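PDB 3FAW: reticulocyte binding protein, which probably hydrolyses alpha-1,6 glucosidic linkages in pullulan and related branched glucans as a cell-wall-anchored streptococcal pullulanase. Local coordinates for residues V116-L128 against E405-S417. Numbering follows the deposited sequence.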
ATOM      1  N   VAL A 116      28.531  11.667  30.504  1.00 24.29           N
ATOM      2  CA  VAL A 116      27.379  11.316  29.677  1.00 23.04           C
ATOM      3  C   VAL A 116      26.494  10.281  30.376  1.00 22.53           C
ATOM      4  O   VAL A 116      26.987   9.415  31.099  1.00 21.06           O
ATOM      5  CB  VAL A 116      27.810  10.790  28.284  1.00 22.78           C
ATOM      6  CG1 VAL A 116      28.779  11.766  27.624  1.00 22.30           C
ATOM      7  CG2 VAL A 116      28.430   9.398  28.383  1.00 23.33           C
ATOM      8  N   THR A 117      25.185  10.387  30.158  1.00 22.21           N
ATOM      9  CA  THR A 117      24.217   9.453  30.732  1.00 22.85           C
ATOM     10  C   THR A 117      23.921   8.340  29.727  1.00 22.03           C
ATOM     11  O   THR A 117      23.772   8.599  28.531  1.00 20.83           O
ATOM     12  CB  THR A 117      22.910  10.170  31.126  1.00 23.22           C
ATOM     13  OG1 THR A 117      23.206  11.230  32.046  1.00 24.71           O
ATOM     14  CG2 THR A 117      21.928   9.199  31.780  1.00 24.74           C
ATOM     15  N   THR A 118      23.840   7.105  30.213  1.00 21.46           N
ATOM     16  CA  THR A 118      23.618   5.958  29.334  1.00 21.17           C
ATOM     17  C   THR A 118      22.194   5.952  28.782  1.00 20.92           C
ATOM     18  O   THR A 118      21.240   6.311  29.474  1.00 21.56           O
ATOM     19  CB  THR A 118      23.887   4.612  30.045  1.00 21.70           C
ATOM     20  OG1 THR A 118      23.023   4.479  31.180  1.00 19.76           O
ATOM     21  CG2 THR A 118      25.346   4.517  30.492  1.00 21.40           C
ATOM     22  N   ARG A 119      22.085   5.557  27.518  1.00 20.75           N
ATOM     23  CA  ARG A 119      20.815   5.371  26.827  1.00 21.07           C
ATOM     24  C   ARG A 119      20.602   3.870  26.695  1.00 19.18           C
ATOM     25  O   ARG A 119      21.554   3.129  26.460  1.00 18.87           O
ATOM     26  CB  ARG A 119      20.886   6.033  25.438  1.00 21.63           C
ATOM     27  CG  ARG A 119      19.737   5.705  24.482  1.00 24.89           C
ATOM     28  CD  ARG A 119      19.815   6.553  23.214  1.00 25.38           C
ATOM     29  NE  ARG A 119      21.034   6.295  22.440  1.00 27.20           N
ATOM     30  CZ  ARG A 119      21.154   5.395  21.461  1.00 29.46           C
ATOM     31  NH1 ARG A 119      20.128   4.628  21.099  1.00 30.74           N
ATOM     32  NH2 ARG A 119      22.317   5.257  20.832  1.00 29.54           N
ATOM     33  N   GLN A 120      19.364   3.413  26.842  1.00 17.53           N
ATOM     34  CA  GLN A 120      19.064   1.996  26.646  1.00 16.67           C
ATOM     35  C   GLN A 120      18.898   1.709  25.158  1.00 15.61           C
ATOM     36  O   GLN A 120      18.098   2.361  24.491  1.00 14.36           O
ATOM     37  CB  GLN A 120      17.797   1.602  27.405  1.00 17.43           C
ATOM     38  CG  GLN A 120      17.967   1.603  28.916  1.00 17.46           C
ATOM     39  CD  GLN A 120      16.661   1.390  29.659  1.00 16.30           C
ATOM     40  OE1 GLN A 120      15.596   1.812  29.207  1.00 15.31           O
ATOM     41  NE2 GLN A 120      16.740   0.740  30.813  1.00 14.07           N
ATOM     42  N   SER A 121      19.656   0.740  24.637  1.00 14.53           N
ATOM     43  CA  SER A 121      19.515   0.333  23.233  1.00 14.01           C
ATOM     44  C   SER A 121      18.141  -0.300  23.046  1.00 13.02           C
ATOM     45  O   SER A 121      17.570  -0.814  24.002  1.00 12.23           O
ATOM     46  CB  SER A 121      20.620  -0.653  22.819  1.00 14.31           C
ATOM     47  OG  SER A 121      20.406  -1.947  23.366  1.00 12.68           O
ATOM     48  N   TRP A 122      17.611  -0.268  21.825  1.00 12.21           N
ATOM     49  CA  TRP A 122      16.297  -0.869  21.576  1.00 12.67           C
ATOM     50  C   TRP A 122      16.280  -2.378  21.865  1.00 12.53           C
ATOM     51  O   TRP A 122      15.274  -2.895  22.352  1.00 14.18           O
ATOM     52  CB  TRP A 122      15.766  -0.544  20.165  1.00 11.70           C
ATOM     53  CG  TRP A 122      16.472  -1.213  19.011  1.00 11.57           C
ATOM     54  CD1 TRP A 122      17.452  -0.670  18.225  1.00 11.65           C
ATOM     55  CD2 TRP A 122      16.225  -2.526  18.490  1.00 11.02           C
ATOM     56  NE1 TRP A 122      17.841  -1.570  17.264  1.00 10.85           N
ATOM     57  CE2 TRP A 122      17.102  -2.716  17.400  1.00  9.57           C
ATOM     58  CE3 TRP A 122      15.350  -3.563  18.841  1.00  9.51           C
ATOM     59  CZ2 TRP A 122      17.132  -3.902  16.657  1.00  9.75           C
ATOM     60  CZ3 TRP A 122      15.382  -4.744  18.102  1.00 11.34           C
ATOM     61  CH2 TRP A 122      16.270  -4.901  17.022  1.00 11.31           C
ATOM     62  N   GLU A 123      17.384  -3.072  21.586  1.00 12.77           N
ATOM     63  CA  GLU A 123      17.508  -4.499  21.921  1.00 14.30           C
ATOM     64  C   GLU A 123      17.399  -4.735  23.432  1.00 13.85           C
ATOM     65  O   GLU A 123      16.762  -5.693  23.874  1.00 13.04           O
ATOM     66  CB  GLU A 123      18.843  -5.091  21.427  1.00 13.96           C
ATOM     67  CG  GLU A 123      19.015  -5.133  19.908  1.00 14.77           C
ATOM     68  CD  GLU A 123      19.728  -3.913  19.348  1.00 15.87           C
ATOM     69  OE1 GLU A 123      19.718  -2.844  20.001  1.00 16.87           O
ATOM     70  OE2 GLU A 123      20.296  -4.025  18.245  1.00 15.74           O
ATOM     71  N   PHE A 124      18.042  -3.867  24.208  1.00 13.83           N
ATOM     72  CA  PHE A 124      17.992  -3.930  25.672  1.00 14.20           C
ATOM     73  C   PHE A 124      16.610  -3.514  26.196  1.00 15.08           C
ATOM     74  O   PHE A 124      16.120  -4.088  27.172  1.00 14.75           O
ATOM     75  CB  PHE A 124      19.091  -3.043  26.277  1.00 15.53           C
ATOM     76  CG  PHE A 124      19.255  -3.187  27.778  1.00 15.36           C
ATOM     77  CD1 PHE A 124      19.394  -4.437  28.365  1.00 13.91           C
ATOM     78  CD2 PHE A 124      19.308  -2.061  28.593  1.00 14.71           C
ATOM     79  CE1 PHE A 124      19.559  -4.568  29.744  1.00 14.59           C
ATOM     80  CE2 PHE A 124      19.474  -2.181  29.970  1.00 15.23           C
ATOM     81  CZ  PHE A 124      19.599  -3.438  30.545  1.00 15.23           C
ATOM     82  N   LYS A 125      15.989  -2.524  25.548  1.00 14.28           N
ATOM     83  CA  LYS A 125      14.612  -2.125  25.874  1.00 14.13           C
ATOM     84  C   LYS A 125      13.625  -3.279  25.648  1.00 14.38           C
ATOM     85  O   LYS A 125      12.694  -3.458  26.429  1.00 14.28           O
ATOM     86  CB  LYS A 125      14.178  -0.898  25.058  1.00 14.99           C
ATOM     87  CG  LYS A 125      14.817   0.411  25.504  1.00 14.87           C
ATOM     88  CD  LYS A 125      14.163   1.625  24.856  1.00 14.47           C
ATOM     89  CE  LYS A 125      14.706   2.918  25.461  1.00 14.03           C
ATOM     90  NZ  LYS A 125      14.205   4.148  24.797  1.00 12.72           N
ATOM     91  N   ASP A 126      13.830  -4.053  24.581  1.00 14.35           N
ATOM     92  CA  ASP A 126      13.037  -5.272  24.347  1.00 14.00           C
ATOM     93  C   ASP A 126      13.316  -6.323  25.423  1.00 14.17           C
ATOM     94  O   ASP A 126      12.390  -6.964  25.922  1.00 15.02           O
ATOM     95  CB  ASP A 126      13.337  -5.886  22.974  1.00 13.41           C
ATOM     96  CG  ASP A 126      12.694  -5.131  21.823  1.00 11.60           C
ATOM     97  OD1 ASP A 126      11.818  -4.271  22.058  1.00  8.44           O
ATOM     98  OD2 ASP A 126      13.067  -5.421  20.665  1.00  9.15           O
ATOM     99  N   GLN A 127      14.588  -6.511  25.768  1.00 15.51           N
ATOM    100  CA  GLN A 127      14.960  -7.464  26.824  1.00 16.51           C
ATOM    101  C   GLN A 127      14.223  -7.146  28.125  1.00 15.60           C
ATOM    102  O   GLN A 127      13.707  -8.051  28.779  1.00 15.94           O
ATOM    103  CB  GLN A 127      16.476  -7.474  27.067  1.00 16.78           C
ATOM    104  CG  GLN A 127      16.939  -8.496  28.129  1.00 19.87           C
ATOM    105  CD  GLN A 127      18.457  -8.586  28.275  1.00 20.70           C
ATOM    106  OE1 GLN A 127      19.202  -8.390  27.315  1.00 22.44           O
ATOM    107  NE2 GLN A 127      18.916  -8.898  29.487  1.00 19.25           N
ATOM    108  N   LEU A 128      14.159  -5.864  28.479  1.00 15.04           N
ATOM    109  CA  LEU A 128      13.556  -5.431  29.744  1.00 14.20           C
ATOM    110  C   LEU A 128      12.046  -5.252  29.684  1.00 15.23           C
ATOM    111  O   LEU A 128      11.346  -5.588  30.647  1.00 15.09           O
ATOM    112  CB  LEU A 128      14.174  -4.111  30.216  1.00 13.63           C
ATOM    113  CG  LEU A 128      15.674  -4.069  30.530  1.00 10.86           C
ATOM    114  CD1 LEU A 128      16.028  -2.687  31.088  1.00 10.87           C
ATOM    115  CD2 LEU A 128      16.080  -5.165  31.505  1.00 12.89           C
ATOM    116  N   GLU A 405       7.597   7.106  23.444  1.00 15.53           N
ATOM    117  CA  GLU A 405       8.823   6.509  23.966  1.00 15.11           C
ATOM    118  C   GLU A 405       9.959   6.903  23.034  1.00 14.04           C
ATOM    119  O   GLU A 405       9.965   6.498  21.872  1.00 14.39           O
ATOM    120  CB  GLU A 405       8.692   4.984  24.036  1.00 14.91           C
ATOM    121  CG  GLU A 405       9.957   4.230  24.475  1.00 16.18           C
ATOM    122  CD  GLU A 405      10.419   4.564  25.890  1.00 13.17           C
ATOM    123  OE1 GLU A 405       9.589   4.951  26.737  1.00 12.08           O
ATOM    124  OE2 GLU A 405      11.625   4.418  26.161  1.00 14.12           O
ATOM    125  N   PRO A 406      10.917   7.702  23.529  1.00 13.19           N
ATOM    126  CA  PRO A 406      11.994   8.143  22.649  1.00 12.87           C
ATOM    127  C   PRO A 406      13.009   7.035  22.378  1.00 13.10           C
ATOM    128  O   PRO A 406      13.138   6.096  23.172  1.00 13.52           O
ATOM    129  CB  PRO A 406      12.636   9.296  23.426  1.00 13.06           C
ATOM    130  CG  PRO A 406      12.375   8.976  24.853  1.00 13.83           C
ATOM    131  CD  PRO A 406      11.066   8.232  24.897  1.00 12.49           C
ATOM    132  N   ASN A 407      13.709   7.147  21.253  1.00 12.55           N
ATOM    133  CA  ASN A 407      14.770   6.209  20.902  1.00 12.55           C
ATOM    134  C   ASN A 407      14.298   4.752  20.982  1.00 12.32           C
ATOM    135  O   ASN A 407      14.884   3.948  21.704  1.00 13.68           O
ATOM    136  CB  ASN A 407      15.987   6.416  21.815  1.00 12.94           C
ATOM    137  CG  ASN A 407      16.328   7.880  22.016  1.00 13.43           C
ATOM    138  OD1 ASN A 407      16.856   8.538  21.122  1.00 17.66           O
ATOM    139  ND2 ASN A 407      16.034   8.394  23.201  1.00 12.12           N
ATOM    140  N   TYR A 408      13.234   4.414  20.260  1.00 13.11           N
ATOM    141  CA  TYR A 408      12.796   3.015  20.199  1.00 14.30           C
ATOM    142  C   TYR A 408      11.981   2.630  18.954  1.00 13.87           C
ATOM    143  O   TYR A 408      12.375   1.734  18.205  1.00 13.28           O
ATOM    144  CB  TYR A 408      11.994   2.611  21.449  1.00 14.27           C
ATOM    145  CG  TYR A 408      11.512   1.190  21.304  1.00 13.82           C
ATOM    146  CD1 TYR A 408      12.332   0.125  21.656  1.00 11.97           C
ATOM    147  CD2 TYR A 408      10.271   0.911  20.734  1.00  9.98           C
ATOM    148  CE1 TYR A 408      11.921  -1.175  21.481  1.00 14.50           C
ATOM    149  CE2 TYR A 408       9.851  -0.382  20.548  1.00 10.05           C
ATOM    150  CZ  TYR A 408      10.679  -1.429  20.922  1.00 12.97           C
ATOM    151  OH  TYR A 408      10.268  -2.728  20.740  1.00 11.50           O
ATOM    152  N   TYR A 409      10.833   3.274  18.774  1.00 13.69           N
ATOM    153  CA  TYR A 409       9.833   2.838  17.786  1.00 13.34           C
ATOM    154  C   TYR A 409      10.324   2.909  16.343  1.00 12.50           C
ATOM    155  O   TYR A 409       9.973   2.066  15.514  1.00 12.27           O
ATOM    156  CB  TYR A 409       8.549   3.669  17.905  1.00 13.32           C
ATOM    157  CG  TYR A 409       7.559   3.172  18.939  1.00 13.20           C
ATOM    158  CD1 TYR A 409       6.893   1.961  18.767  1.00 12.47           C
ATOM    159  CD2 TYR A 409       7.259   3.932  20.069  1.00 12.73           C
ATOM    160  CE1 TYR A 409       5.972   1.508  19.699  1.00 10.06           C
ATOM    161  CE2 TYR A 409       6.338   3.487  21.007  1.00 13.56           C
ATOM    162  CZ  TYR A 409       5.697   2.276  20.814  1.00 13.29           C
ATOM    163  OH  TYR A 409       4.777   1.833  21.733  1.00 14.19           O
ATOM    164  N   HIS A 410      11.126   3.925  16.044  1.00 12.03           N
ATOM    165  CA  HIS A 410      11.598   4.134  14.681  1.00 11.85           C
ATOM    166  C   HIS A 410      12.937   3.438  14.446  1.00 11.37           C
ATOM    167  O   HIS A 410      13.677   3.156  15.394  1.00 10.75           O
ATOM    168  CB  HIS A 410      11.730   5.630  14.386  1.00 11.49           C
ATOM    169  CG  HIS A 410      10.480   6.410  14.653  1.00 13.42           C
ATOM    170  ND1 HIS A 410      10.376   7.325  15.679  1.00  9.85           N
ATOM    171  CD2 HIS A 410       9.278   6.408  14.028  1.00 13.76           C
ATOM    172  CE1 HIS A 410       9.165   7.854  15.672  1.00 12.37           C
ATOM    173  NE2 HIS A 410       8.479   7.316  14.680  1.00 13.92           N
ATOM    174  N   PHE A 411      13.233   3.154  13.180  1.00 10.37           N
ATOM    175  CA  PHE A 411      14.593   2.807  12.779  1.00 11.88           C
ATOM    176  C   PHE A 411      15.479   3.995  13.149  1.00 12.92           C
ATOM    177  O   PHE A 411      15.060   5.146  13.020  1.00 13.59           O
ATOM    178  CB  PHE A 411      14.700   2.531  11.279  1.00 10.81           C
ATOM    179  CG  PHE A 411      14.179   1.184  10.851  1.00  9.76           C
ATOM    180  CD1 PHE A 411      14.582   0.018  11.494  1.00  6.97           C
ATOM    181  CD2 PHE A 411      13.309   1.079   9.767  1.00  9.62           C
ATOM    182  CE1 PHE A 411      14.111  -1.223  11.083  1.00  7.85           C
ATOM    183  CE2 PHE A 411      12.832  -0.165   9.349  1.00  9.75           C
ATOM    184  CZ  PHE A 411      13.238  -1.317  10.007  1.00  9.41           C
ATOM    185  N   MET A 412      16.689   3.710  13.620  1.00 12.49           N
ATOM    186  CA  MET A 412      17.529   4.731  14.232  1.00 12.77           C
ATOM    187  C   MET A 412      18.927   4.820  13.633  1.00 12.67           C
ATOM    188  O   MET A 412      19.463   3.842  13.106  1.00 11.95           O
ATOM    189  CB  MET A 412      17.655   4.460  15.732  1.00 13.19           C
ATOM    190  CG  MET A 412      16.501   4.992  16.570  1.00 12.62           C
ATOM    191  SD  MET A 412      16.667   4.510  18.302  1.00 16.45           S
ATOM    192  CE  MET A 412      16.370   2.746  18.174  1.00 13.82           C
ATOM    193  N   ASN A 413      19.496   6.021  13.718  1.00 12.85           N
ATOM    194  CA  ASN A 413      20.919   6.230  13.497  1.00 14.30           C
ATOM    195  C   ASN A 413      21.648   5.782  14.760  1.00 14.40           C
ATOM    196  O   ASN A 413      21.032   5.649  15.820  1.00 12.73           O
ATOM    197  CB  ASN A 413      21.221   7.708  13.216  1.00 14.36           C
ATOM    198  CG  ASN A 413      20.556   8.220  11.953  1.00 13.63           C
ATOM    199  OD1 ASN A 413      20.828   7.738  10.862  1.00 12.85           O
ATOM    200  ND2 ASN A 413      19.693   9.220  12.098  1.00 12.73           N
ATOM    201  N   GLU A 414      22.954   5.552  14.648  1.00 16.63           N
ATOM    202  CA  GLU A 414      23.769   5.087  15.783  1.00 18.45           C
ATOM    203  C   GLU A 414      23.790   6.056  16.968  1.00 18.29           C
ATOM    204  O   GLU A 414      24.058   5.637  18.096  1.00 19.78           O
ATOM    205  CB  GLU A 414      25.204   4.780  15.335  1.00 18.43           C
ATOM    206  CG  GLU A 414      25.312   3.519  14.486  1.00 22.06           C
ATOM    207  CD  GLU A 414      26.718   3.256  13.959  1.00 24.22           C
ATOM    208  OE1 GLU A 414      26.919   2.187  13.340  1.00 28.11           O
ATOM    209  OE2 GLU A 414      27.616   4.108  14.157  1.00 31.36           O
ATOM    210  N   ASP A 415      23.510   7.335  16.722  1.00 18.54           N
ATOM    211  CA  ASP A 415      23.401   8.318  17.813  1.00 18.50           C
ATOM    212  C   ASP A 415      22.044   8.292  18.528  1.00 17.77           C
ATOM    213  O   ASP A 415      21.841   9.022  19.500  1.00 17.90           O
ATOM    214  CB  ASP A 415      23.748   9.738  17.324  1.00 19.28           C
ATOM    215  CG  ASP A 415      22.726  10.315  16.347  1.00 19.08           C
ATOM    216  OD1 ASP A 415      21.755   9.626  15.966  1.00 14.23           O
ATOM    217  OD2 ASP A 415      22.910  11.486  15.958  1.00 20.17           O
ATOM    218  N   GLY A 416      21.119   7.459  18.050  1.00 18.18           N
ATOM    219  CA  GLY A 416      19.803   7.315  18.672  1.00 16.76           C
ATOM    220  C   GLY A 416      18.691   8.112  18.001  1.00 16.91           C
ATOM    221  O   GLY A 416      17.508   7.838  18.234  1.00 16.87           O
ATOM    222  N   SER A 417      19.056   9.089  17.170  1.00 15.89           N
ATOM    223  CA  SER A 417      18.073   9.913  16.463  1.00 15.57           C
ATOM    224  C   SER A 417      17.248   9.068  15.488  1.00 15.34           C
ATOM    225  O   SER A 417      17.765   8.112  14.898  1.00 15.89           O
ATOM    226  CB  SER A 417      18.751  11.074  15.718  1.00 16.10           C
ATOM    227  OG  SER A 417      19.643  10.612  14.718  1.00 14.71           O
TER
HETATM  228  O   HOH W   1      17.553   3.516  22.195  1.00 13.59           O
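The side chains of Lys125 and Tyr408 run alongside one another with their polar ends pointing opposite ways, each delivering that end to a different partner across the interface. In the lysine, CG lies anti to the carbonyl carbon (chi1 -73°) and the chain beyond it is extended, which carries CD past Tyr408 CD1 and brings NZ to Glu405 and the carbonyls of Pro406 and Asn407. There Lys125 NZ forms a salt bridge of 2.9 Å with Glu405 OE2, on that oxygen's anti lone pair, and donates to Asn407 O at 3.2 Å from well above the carbonyl plane. The other carboxylate oxygen, Glu405 OE1, is held by Ser154.

Running the other way, the tyrosine brings its hydroxyl to the helix, where Tyr408 OH donates to the syn lone pair of Asp126 OD1 over 2.6 Å. The carboxylate meets the ring at its edge, the two planes 76° apart, and the same hydroxyl is also bonded to Met433 N. Apolar contact accompanies these bonds: Trp122 CB approaches Tyr408 CD1 obliquely at 3.8 Å, while Met412 CE reaches Trp122 CD1 at 3.6 Å.

Arg119 follows another path: bent at chi3 (63°), it lays one guanidinium face over Gly416 CA, 3.6 Å from Arg119 CZ. A water joins its NH1 to Gln120 O and Asn407 O.

The contact thus joins the end of strand 114-120, from an N-terminal beta domain, and the following helix 122-129 to a loop of the alpha-amylase-type catalytic domain. With Glu405 beside it and carbonyl oxygens nearby, the buried Lys125 ammonium is probably kept protonated.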